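Local coordinates for tail spike protein (Acinetobacter phage vB_AbaP_AS12, PDB 6EU4) that forms the trimeric tailspike of the phage, which probably recognises and breaks down the surface polysaccharide of its Acinetobacter baumannii host, at residues Val112-Cys117 against Tyr132-Thr137; Lys118-Gly123 against Thr138-Gly143; Asn191-Phe196 against Ser219-Ile224. One frame throughout, in Å; residues are numbered along the deposited sequence. Where two conformers were deposited one is given.

Interaction 1. Residues Val112-Cys117 against Tyr132-Thr137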
loop_
_atom_site.group_PDB
_atom_site.type_symbol
_atom_site.label_atom_id
_atom_site.label_comp_id
_atom_site.label_asym_id
_atom_site.label_seq_id
_atom_site.Cartn_x
_atom_site.Cartn_y
_atom_site.Cartn_z
ATOM N N VAL A 112 20.542 -27.320 -22.349
ATOM C CA VAL A 112 19.263 -26.734 -22.755
ATOM C C VAL A 112 19.117 -25.327 -22.180
ATOM O O VAL A 112 18.488 -24.470 -22.806
ATOM C CB VAL A 112 18.050 -27.615 -22.388
ATOM C CG1 VAL A 112 18.149 -28.985 -23.067
ATOM C CG2 VAL A 112 17.870 -27.754 -20.900
ATOM N N LEU A 113 19.720 -25.047 -21.021
ATOM C CA LEU A 113 19.597 -23.712 -20.439
ATOM C C LEU A 113 20.257 -22.632 -21.288
ATOM O O LEU A 113 19.861 -21.462 -21.198
ATOM C CB LEU A 113 20.195 -23.681 -19.031
ATOM C CG LEU A 113 19.426 -24.485 -17.988
ATOM C CD1 LEU A 113 20.049 -24.306 -16.618
ATOM C CD2 LEU A 113 17.950 -24.105 -17.955
ATOM N N ILE A 114 21.245 -22.979 -22.099
ATOM C CA ILE A 114 21.905 -21.984 -22.946
ATOM C C ILE A 114 21.577 -22.187 -24.424
ATOM O O ILE A 114 22.257 -21.637 -25.283
ATOM C CB ILE A 114 23.423 -21.963 -22.711
ATOM C CG1 ILE A 114 24.052 -23.315 -23.071
ATOM C CG2 ILE A 114 23.688 -21.584 -21.281
ATOM C CD1 ILE A 114 25.584 -23.298 -23.068
ATOM N N SER A 115 20.528 -22.950 -24.730
ATOM C CA SER A 115 20.166 -23.270 -26.111
ATOM C C SER A 115 19.385 -22.156 -26.802
ATOM O O SER A 115 19.255 -22.172 -28.032
ATOM C CB SER A 115 19.297 -24.524 -26.147
ATOM O OG SER A 115 18.056 -24.250 -25.515
ATOM N N GLY A 116 18.818 -21.232 -26.044
ATOM C CA GLY A 116 17.890 -20.274 -26.606
ATOM C C GLY A 116 16.461 -20.763 -26.701
ATOM O O GLY A 116 15.578 -19.979 -27.089
ATOM N N CYS A 117 16.197 -22.029 -26.372
ATOM C CA CYS A 117 14.830 -22.530 -26.326
ATOM C C CYS A 117 14.177 -22.180 -24.994
ATOM O O CYS A 117 14.846 -21.991 -23.976
ATOM C CB CYS A 117 14.797 -24.050 -26.504
ATOM S SG CYS A 117 15.696 -24.649 -27.954
ATOM N N TYR A 132 23.865 -22.998 -14.692
ATOM C CA TYR A 132 23.741 -21.559 -14.820
ATOM C C TYR A 132 22.830 -21.189 -15.984
ATOM O O TYR A 132 22.609 -21.963 -16.919
ATOM C CB TYR A 132 25.126 -20.906 -14.984
ATOM C CG TYR A 132 25.819 -21.204 -16.297
ATOM C CD1 TYR A 132 25.550 -20.455 -17.440
ATOM C CD2 TYR A 132 26.737 -22.240 -16.393
ATOM C CE1 TYR A 132 26.185 -20.741 -18.646
ATOM C CE2 TYR A 132 27.371 -22.523 -17.591
ATOM C CZ TYR A 132 27.091 -21.763 -18.702
ATOM O OH TYR A 132 27.703 -22.044 -19.892
ATOM N N TYR A 133 22.285 -19.984 -15.892
ATOM C CA TYR A 133 21.550 -19.389 -16.985
ATOM C C TYR A 133 22.066 -17.973 -17.185
ATOM O O TYR A 133 22.633 -17.374 -16.269
ATOM C CB TYR A 133 20.041 -19.405 -16.704
ATOM C CG TYR A 133 19.603 -18.643 -15.456
ATOM C CD1 TYR A 133 19.715 -19.204 -14.188
ATOM C CD2 TYR A 133 19.040 -17.369 -15.552
ATOM C CE1 TYR A 133 19.307 -18.510 -13.059
ATOM C CE2 TYR A 133 18.630 -16.672 -14.413
ATOM C CZ TYR A 133 18.770 -17.244 -13.175
ATOM O OH TYR A 133 18.360 -16.562 -12.046
ATOM N N ASN A 134 21.863 -17.440 -18.401
ATOM C CA ASN A 134 22.358 -16.118 -18.744
ATOM C C ASN A 134 21.189 -15.173 -18.860
ATOM O O ASN A 134 20.688 -14.677 -17.832
ATOM C CB ASN A 134 23.202 -16.170 -20.031
ATOM C CG ASN A 134 24.380 -17.127 -19.939
ATOM O OD1 ASN A 134 24.565 -17.974 -20.818
ATOM N ND2 ASN A 134 25.197 -16.985 -18.896
ATOM N N SER A 135 20.722 -14.844 -20.062
ATOM C CA SER A 135 19.681 -13.848 -20.259
ATOM C C SER A 135 18.661 -14.369 -21.256
ATOM O O SER A 135 18.920 -15.308 -22.013
ATOM C CB SER A 135 20.297 -12.525 -20.737
ATOM O OG SER A 135 21.049 -11.961 -19.673
ATOM N N ASN A 136 17.487 -13.735 -21.262
ATOM C CA ASN A 136 16.412 -14.110 -22.177
ATOM C C ASN A 136 16.084 -15.591 -22.064
ATOM O O ASN A 136 15.871 -16.280 -23.062
ATOM C CB ASN A 136 16.771 -13.746 -23.615
ATOM C CG ASN A 136 15.568 -13.294 -24.423
ATOM O OD1 ASN A 136 15.349 -12.098 -24.633
ATOM N ND2 ASN A 136 14.788 -14.257 -24.890
ATOM N N THR A 137 16.050 -16.088 -20.832
ATOM C CA THR A 137 15.823 -17.497 -20.563
ATOM C C THR A 137 14.472 -17.666 -19.892
ATOM O O THR A 137 14.219 -17.065 -18.843
ATOM C CB THR A 137 16.921 -18.054 -19.658
ATOM O OG1 THR A 137 18.181 -17.684 -20.195
ATOM C CG2 THR A 137 16.843 -19.559 -19.595
HETATM O O HOH W 1 20.501 -18.877 -20.427
HETATM O O HOH W 2 15.149 -17.818 -25.439
HETATM O O HOH W 3 14.437 -19.449 -23.081
#

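Interaction 2. Residues Lys118-Gly123 against Thr138-Gly143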
loop_
_atom_site.group_PDB
_atom_site.type_symbol
_atom_site.label_atom_id
_atom_site.label_comp_id
_atom_site.label_asym_id
_atom_site.label_seq_id
_atom_site.Cartn_x
_atom_site.Cartn_y
_atom_site.Cartn_z
ATOM N N LYS A 118 12.845 -22.116 -25.009
ATOM C CA LYS A 118 12.091 -22.264 -23.773
ATOM C C LYS A 118 12.367 -23.653 -23.214
ATOM O O LYS A 118 12.389 -24.638 -23.955
ATOM C CB LYS A 118 10.592 -22.081 -24.036
ATOM C CG LYS A 118 9.730 -22.267 -22.797
ATOM C CD LYS A 118 8.245 -22.006 -23.069
ATOM C CE LYS A 118 7.439 -22.174 -21.791
ATOM N NZ LYS A 118 5.995 -21.885 -22.033
ATOM N N VAL A 119 12.604 -23.731 -21.913
ATOM C CA VAL A 119 12.964 -24.982 -21.247
ATOM C C VAL A 119 11.804 -25.405 -20.364
ATOM O O VAL A 119 11.416 -24.664 -19.453
ATOM C CB VAL A 119 14.235 -24.834 -20.407
ATOM C CG1 VAL A 119 14.514 -26.127 -19.656
ATOM C CG2 VAL A 119 15.409 -24.498 -21.293
ATOM N N ARG A 120 11.288 -26.608 -20.608
ATOM C CA ARG A 120 10.264 -27.212 -19.773
ATOM C C ARG A 120 10.884 -28.244 -18.836
ATOM O O ARG A 120 11.649 -29.115 -19.270
ATOM C CB ARG A 120 9.188 -27.865 -20.637
ATOM C CG ARG A 120 8.272 -26.846 -21.320
ATOM C CD ARG A 120 7.179 -26.312 -20.371
ATOM N NE ARG A 120 6.140 -27.332 -20.222
ATOM C CZ ARG A 120 5.965 -28.096 -19.150
ATOM N NH1 ARG A 120 6.725 -27.946 -18.059
ATOM N NH2 ARG A 120 5.008 -29.024 -19.168
ATOM N N LEU A 121 10.545 -28.150 -17.559
ATOM C CA LEU A 121 10.980 -29.112 -16.553
ATOM C C LEU A 121 9.824 -30.049 -16.227
ATOM O O LEU A 121 8.737 -29.598 -15.859
ATOM C CB LEU A 121 11.462 -28.388 -15.296
ATOM C CG LEU A 121 12.595 -27.376 -15.530
ATOM C CD1 LEU A 121 13.033 -26.721 -14.212
ATOM C CD2 LEU A 121 13.799 -27.992 -16.251
ATOM N N ASN A 122 10.064 -31.356 -16.346
ATOM C CA ASN A 122 8.991 -32.343 -16.311
ATOM C C ASN A 122 9.127 -33.353 -15.182
ATOM O O ASN A 122 8.412 -34.362 -15.168
ATOM C CB ASN A 122 8.946 -33.054 -17.651
ATOM C CG ASN A 122 8.854 -32.084 -18.789
ATOM O OD1 ASN A 122 8.099 -31.107 -18.714
ATOM N ND2 ASN A 122 9.637 -32.316 -19.833
ATOM N N GLY A 123 10.021 -33.102 -14.243
ATOM C CA GLY A 123 10.218 -33.980 -13.110
ATOM C C GLY A 123 11.432 -33.482 -12.361
ATOM O O GLY A 123 11.839 -32.335 -12.538
ATOM N N THR A 138 13.618 -18.497 -20.483
ATOM C CA THR A 138 12.346 -18.881 -19.879
ATOM C C THR A 138 12.441 -20.356 -19.514
ATOM O O THR A 138 12.758 -21.193 -20.372
ATOM C CB THR A 138 11.170 -18.598 -20.821
ATOM O OG1 THR A 138 11.035 -17.178 -20.991
ATOM C CG2 THR A 138 9.858 -19.138 -20.246
ATOM N N ILE A 139 12.182 -20.658 -18.236
ATOM C CA ILE A 139 12.212 -22.010 -17.687
ATOM C C ILE A 139 10.891 -22.213 -16.961
ATOM O O ILE A 139 10.540 -21.413 -16.088
ATOM C CB ILE A 139 13.384 -22.216 -16.710
ATOM C CG1 ILE A 139 14.714 -21.799 -17.335
ATOM C CG2 ILE A 139 13.415 -23.664 -16.234
ATOM C CD1 ILE A 139 15.863 -21.752 -16.343
ATOM N N GLU A 140 10.148 -23.260 -17.328
ATOM C CA GLU A 140 8.801 -23.480 -16.811
ATOM C C GLU A 140 8.642 -24.937 -16.387
ATOM O O GLU A 140 8.743 -25.842 -17.224
ATOM C CB GLU A 140 7.743 -23.118 -17.866
ATOM C CG GLU A 140 6.287 -23.363 -17.417
ATOM C CD GLU A 140 5.272 -23.168 -18.543
ATOM O OE1 GLU A 140 5.607 -22.514 -19.549
ATOM O OE2 GLU A 140 4.129 -23.658 -18.409
ATOM N N GLY A 141 8.385 -25.162 -15.096
ATOM C CA GLY A 141 7.881 -26.428 -14.619
ATOM C C GLY A 141 6.380 -26.331 -14.367
ATOM O O GLY A 141 5.764 -25.284 -14.545
ATOM N N THR A 142 5.781 -27.452 -13.940
ATOM C CA THR A 142 4.352 -27.438 -13.618
ATOM C C THR A 142 4.068 -27.275 -12.133
ATOM O O THR A 142 2.892 -27.207 -11.742
ATOM C CB THR A 142 3.658 -28.709 -14.117
ATOM O OG1 THR A 142 4.262 -29.864 -13.521
ATOM C CG2 THR A 142 3.694 -28.802 -15.634
ATOM N N GLY A 143 5.093 -27.181 -11.303
ATOM C CA GLY A 143 4.892 -26.979 -9.890
ATOM C C GLY A 143 6.095 -27.433 -9.091
ATOM O O GLY A 143 6.918 -28.245 -9.546
#

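Interaction 3. Residues Asn191-Phe196 against Ser219-Ile224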
loop_
_atom_site.group_PDB
_atom_site.type_symbol
_atom_site.label_atom_id
_atom_site.label_comp_id
_atom_site.label_asym_id
_atom_site.label_seq_id
_atom_site.Cartn_x
_atom_site.Cartn_y
_atom_site.Cartn_z
ATOM N N ASN A 191 15.003 -12.710 -17.858
ATOM C CA ASN A 191 14.717 -14.107 -17.589
ATOM C C ASN A 191 13.345 -14.229 -16.942
ATOM O O ASN A 191 12.863 -13.310 -16.272
ATOM C CB ASN A 191 15.784 -14.700 -16.680
ATOM C CG ASN A 191 17.152 -14.667 -17.319
ATOM O OD1 ASN A 191 17.328 -15.123 -18.434
ATOM N ND2 ASN A 191 18.115 -14.085 -16.626
ATOM N N HIS A 192 12.717 -15.372 -17.155
ATOM C CA HIS A 192 11.334 -15.592 -16.736
ATOM C C HIS A 192 11.257 -17.048 -16.300
ATOM O O HIS A 192 11.083 -17.952 -17.128
ATOM C CB HIS A 192 10.373 -15.227 -17.862
ATOM C CG HIS A 192 10.572 -13.815 -18.331
ATOM N ND1 HIS A 192 10.194 -12.730 -17.566
ATOM C CD2 HIS A 192 11.226 -13.309 -19.408
ATOM C CE1 HIS A 192 10.555 -11.617 -18.180
ATOM N NE2 HIS A 192 11.195 -11.940 -19.293
ATOM N N LEU A 193 11.421 -17.264 -14.999
ATOM C CA LEU A 193 11.507 -18.591 -14.411
ATOM C C LEU A 193 10.249 -18.876 -13.610
ATOM O O LEU A 193 9.787 -18.009 -12.861
ATOM C CB LEU A 193 12.713 -18.697 -13.482
ATOM C CG LEU A 193 14.072 -19.004 -14.076
ATOM C CD1 LEU A 193 14.368 -18.135 -15.262
ATOM C CD2 LEU A 193 15.161 -18.917 -13.019
ATOM N N SER A 194 9.693 -20.086 -13.747
ATOM C CA SER A 194 8.501 -20.378 -12.960
ATOM C C SER A 194 8.293 -21.865 -12.729
ATOM O O SER A 194 8.511 -22.680 -13.631
ATOM C CB SER A 194 7.238 -19.816 -13.616
ATOM O OG SER A 194 7.035 -20.361 -14.891
ATOM N N GLY A 195 7.820 -22.194 -11.528
ATOM C CA GLY A 195 7.164 -23.475 -11.309
ATOM C C GLY A 195 8.072 -24.645 -11.028
ATOM O O GLY A 195 7.842 -25.750 -11.558
ATOM N N PHE A 196 9.105 -24.454 -10.206
ATOM C CA PHE A 196 10.002 -25.567 -9.909
ATOM C C PHE A 196 10.734 -25.317 -8.600
ATOM O O PHE A 196 10.651 -24.237 -8.005
ATOM C CB PHE A 196 10.996 -25.815 -11.050
ATOM C CG PHE A 196 11.877 -24.644 -11.380
ATOM C CD1 PHE A 196 13.064 -24.452 -10.710
ATOM C CD2 PHE A 196 11.531 -23.759 -12.398
ATOM C CE1 PHE A 196 13.891 -23.390 -11.032
ATOM C CE2 PHE A 196 12.346 -22.699 -12.723
ATOM C CZ PHE A 196 13.536 -22.517 -12.039
ATOM N N SER A 219 13.540 -8.992 -14.829
ATOM C CA SER A 219 13.218 -10.417 -14.833
ATOM C C SER A 219 11.998 -10.687 -13.972
ATOM O O SER A 219 11.626 -9.882 -13.106
ATOM C CB SER A 219 14.374 -11.270 -14.308
ATOM O OG SER A 219 15.476 -11.255 -15.197
ATOM N N THR A 220 11.396 -11.857 -14.197
ATOM C CA THR A 220 10.321 -12.340 -13.340
ATOM C C THR A 220 10.663 -13.733 -12.829
ATOM O O THR A 220 11.121 -14.598 -13.588
ATOM C CB THR A 220 8.954 -12.381 -14.043
ATOM O OG1 THR A 220 8.999 -13.280 -15.154
ATOM C CG2 THR A 220 8.547 -10.991 -14.536
ATOM N N TYR A 221 10.424 -13.923 -11.537
ATOM C CA TYR A 221 10.595 -15.192 -10.841
ATOM C C TYR A 221 9.255 -15.522 -10.193
ATOM O O TYR A 221 8.715 -14.701 -9.443
ATOM C CB TYR A 221 11.703 -15.086 -9.781
ATOM C CG TYR A 221 13.081 -14.857 -10.361
ATOM C CD1 TYR A 221 13.517 -13.577 -10.683
ATOM C CD2 TYR A 221 13.948 -15.922 -10.590
ATOM C CE1 TYR A 221 14.784 -13.360 -11.225
ATOM C CE2 TYR A 221 15.226 -15.714 -11.137
ATOM C CZ TYR A 221 15.635 -14.440 -11.454
ATOM O OH TYR A 221 16.886 -14.231 -11.996
ATOM N N LYS A 222 8.709 -16.700 -10.487
ATOM C CA LYS A 222 7.380 -17.059 -9.989
ATOM C C LYS A 222 7.351 -18.517 -9.561
ATOM O O LYS A 222 7.864 -19.382 -10.271
ATOM C CB LYS A 222 6.302 -16.843 -11.054
ATOM C CG LYS A 222 6.201 -15.427 -11.589
ATOM C CD LYS A 222 4.911 -15.239 -12.411
ATOM C CE LYS A 222 4.724 -13.789 -12.911
ATOM N NZ LYS A 222 4.650 -12.821 -11.797
ATOM N N SER A 223 6.747 -18.791 -8.406
ATOM C CA SER A 223 6.478 -20.164 -7.993
ATOM C C SER A 223 7.754 -20.997 -8.012
ATOM O O SER A 223 7.839 -22.074 -8.621
ATOM C CB SER A 223 5.382 -20.770 -8.866
ATOM O OG SER A 223 4.187 -20.015 -8.660
ATOM N N ILE A 224 8.761 -20.474 -7.322
ATOM C CA ILE A 224 10.043 -21.148 -7.171
ATOM C C ILE A 224 10.269 -21.405 -5.694
ATOM O O ILE A 224 10.179 -20.485 -4.872
ATOM C CB ILE A 224 11.203 -20.325 -7.754
ATOM C CG1 ILE A 224 11.060 -20.234 -9.270
ATOM C CG2 ILE A 224 12.547 -20.968 -7.382
ATOM C CD1 ILE A 224 11.985 -19.240 -9.894
HETATM O O HOH W 4 17.554 -12.578 -14.024
HETATM O O HOH W 5 8.361 -15.855 -14.363
#

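Interaction 1. Residues Val112-Cys117 against Tyr132-Thr137
Leu113 and Ile114, at the end of the short helix 106-113, meet Tyr132 at the first coils of a parallel beta-helix; with Leu113 packing on Ile139 and Val112 on Val119, the helix sits in a position consistent with covering the N-terminal end. No direct hydrogen bond joins the two segments; side-chain packing and water do the work. Leu113 brings CB and one methyl of its fork against the carbonyl oxygen of Tyr132, with CD1 3.5 Å from Tyr132 O. Ile114, the first residue to leave helical geometry, lays its branch methyl obliquely against the tyrosine ring, CG2 lying 3.7 Å from Tyr132 CE1. Although the CB of Tyr132 points away, a chi1 of 69° sets CG between its backbone N and carbonyl carbon and brings the ring back beside Ile114. The same methyl touches the amide oxygen of Asn134, whose ND2 is held by Ile180 O.

One water joins the segments, donating to Leu113 O and accepting from Asn134 N. It lies 2.6 Å from Thr137 OG1. Threonine suits this place because its hydroxyl meets the water while its methyl CG2 packs near Leu113 O. Ser115 OG accepts from Cys117 N at 3.0 Å, an ST turn, and itself donates back to Val112 O, which Ser115 N also meets. At Gly116, phi is 85°, and a CB would jam against the carbonyl O of Ser115.

From the helix, Leu113 reaches Met177 of strand 175-179, which also pairs with Tyr133, while Val112 packs on Val89 of strand 88-89; Asn136 OD1 accepts from Asp146 N of the second subunit.

Interaction 2. Residues Lys118-Gly123 against Thr138-Gly143
Glu140 O is gripped by two donors of the neighbouring strand, Leu121 N at 2.9 Å and Arg120 NH1 at 3.0 Å, which arrive from opposite faces of its carbonyl plane. The arginine can do this because its chain folds back at chi2 and chi3 (-80° and -76°), presenting the edge of the guanidinium to the oxygen, which lies near the plane of the group. Arg120 and Glu140 run side by side, yet no N-H of the arginine points at the carboxylate. That group is served instead by Lys118, whose fully extended chain crosses to place NZ 2.6 Å from Glu140 OE1, nearly in line with the C-O bond. The other oxygen, OE2, takes Lys118 of the third subunit, while Lys118 here also reaches Glu140 of the second. Each lysine thus bridges two glutamates, and the charges probably balance within a ring around the trimer axis.

Between strands 118-121 and 138-141 the backbone ladder begins with Val119 N donating to Thr138 O at 3.0 Å and Glu140 N to Val119 O at 2.8 Å. On the opposite face from the charges, Val119, Leu121 and Ile139 turn their branches together; Leu121 CD1 lies 3.7 Å from Ile139 CG2, and Ile139 and Val119 continue onto Leu113 and Val112 of helix 106-113. Beyond the strand, Thr142 sets CG2 3.8 Å from Arg120 NH2, and its carbonyl receives Thr138 OG1 of the third subunit.

Here the polar row of Lys118 and Glu140 faces the sister subunits. Parallel strands in register, with aliphatic side chains stacked in the interior, are characteristic of the parallel beta-helix of phage tailspikes.

Interaction 3. Residues Asn191-Phe196 against Ser219-Ile224
His192 ND1 and Thr220 OG1 stand 2.7 Å apart in a nearly straight hydrogen bond in which either could be the donor. A chi1 of 62° sets Thr220 OG1 between its backbone N and carbonyl carbon, on the same face of the sheet as His192, where the edge of the ring meets it. The far nitrogen of the ring, NE2, bonds to Glu144 of the second subunit, so both ends of the imidazole are tethered and its rotation is fixed. A water lies 2.8 Å from Thr220 OG1 and donates to Leu193 O.

The backbones of 192-194 and 219-222 form a parallel ladder: Thr220 N binds Asn191 O, Leu193 N binds Thr220 O at 3.0 Å, and Lys222 N binds Leu193 O. At its start a side chain extends the pattern, for Asn191 N donates to Ser219 OG at 3.1 Å, and that hydroxyl is hydrogen-bonded in turn to Ala217 O. Asn191 spends its amide on the preceding coil, OD1 taking Thr137 N and ND2 giving to Asn134 O; a second water joins ND2 to Ser219 OG and Tyr221 OH. Both strands are short and turn a corner at Gly195 and Ser223, as successive coils of a parallel beta-helix do. Gly195 has a positive phi of 84°, readily reached by glycine; its N donates to Lys222 O at 3.1 Å and, weakly, to Ser223 O.

Inside the coil, Leu193 and Tyr221 lie alongside, Leu193 CD2 being 3.7 Å from Tyr221 CE2. The tyrosine ring stacks on Trp243, and its hydroxyl bonds to Tyr133 OH. Ile224, in one of its two conformers, lies over one face of the Phe196 ring, its CD1 3.7 Å from Leu193 CB. On the outward face, Ser194 CB packs on Lys222 CB, while Lys222 NZ forms salt bridges with Glu244 of its own chain and Glu244 of the second subunit.

Overall arrangement
From the N terminus, helix 106-113 leads through 112-117 straight into strand 118-121. The chain then runs out and returns, so that 132-137 meets the helix end and closes interaction 1, and 138-143 at once pairs with 118-123, so that interaction 2 closes a coil. The two loops therefore cross, and Leu113 packs on Ile139 where they join. Interaction 3 follows in series, closing a later turn between 191-196 and 219-224. The pairing of 138-141 with 192-194 joins interactions 2 and 3, so that strands 118-121, 138-141, 192-194 and 219-222 stack in order, while Thr137 and His192 link interaction 1 to interaction 3. All three touch the second subunit.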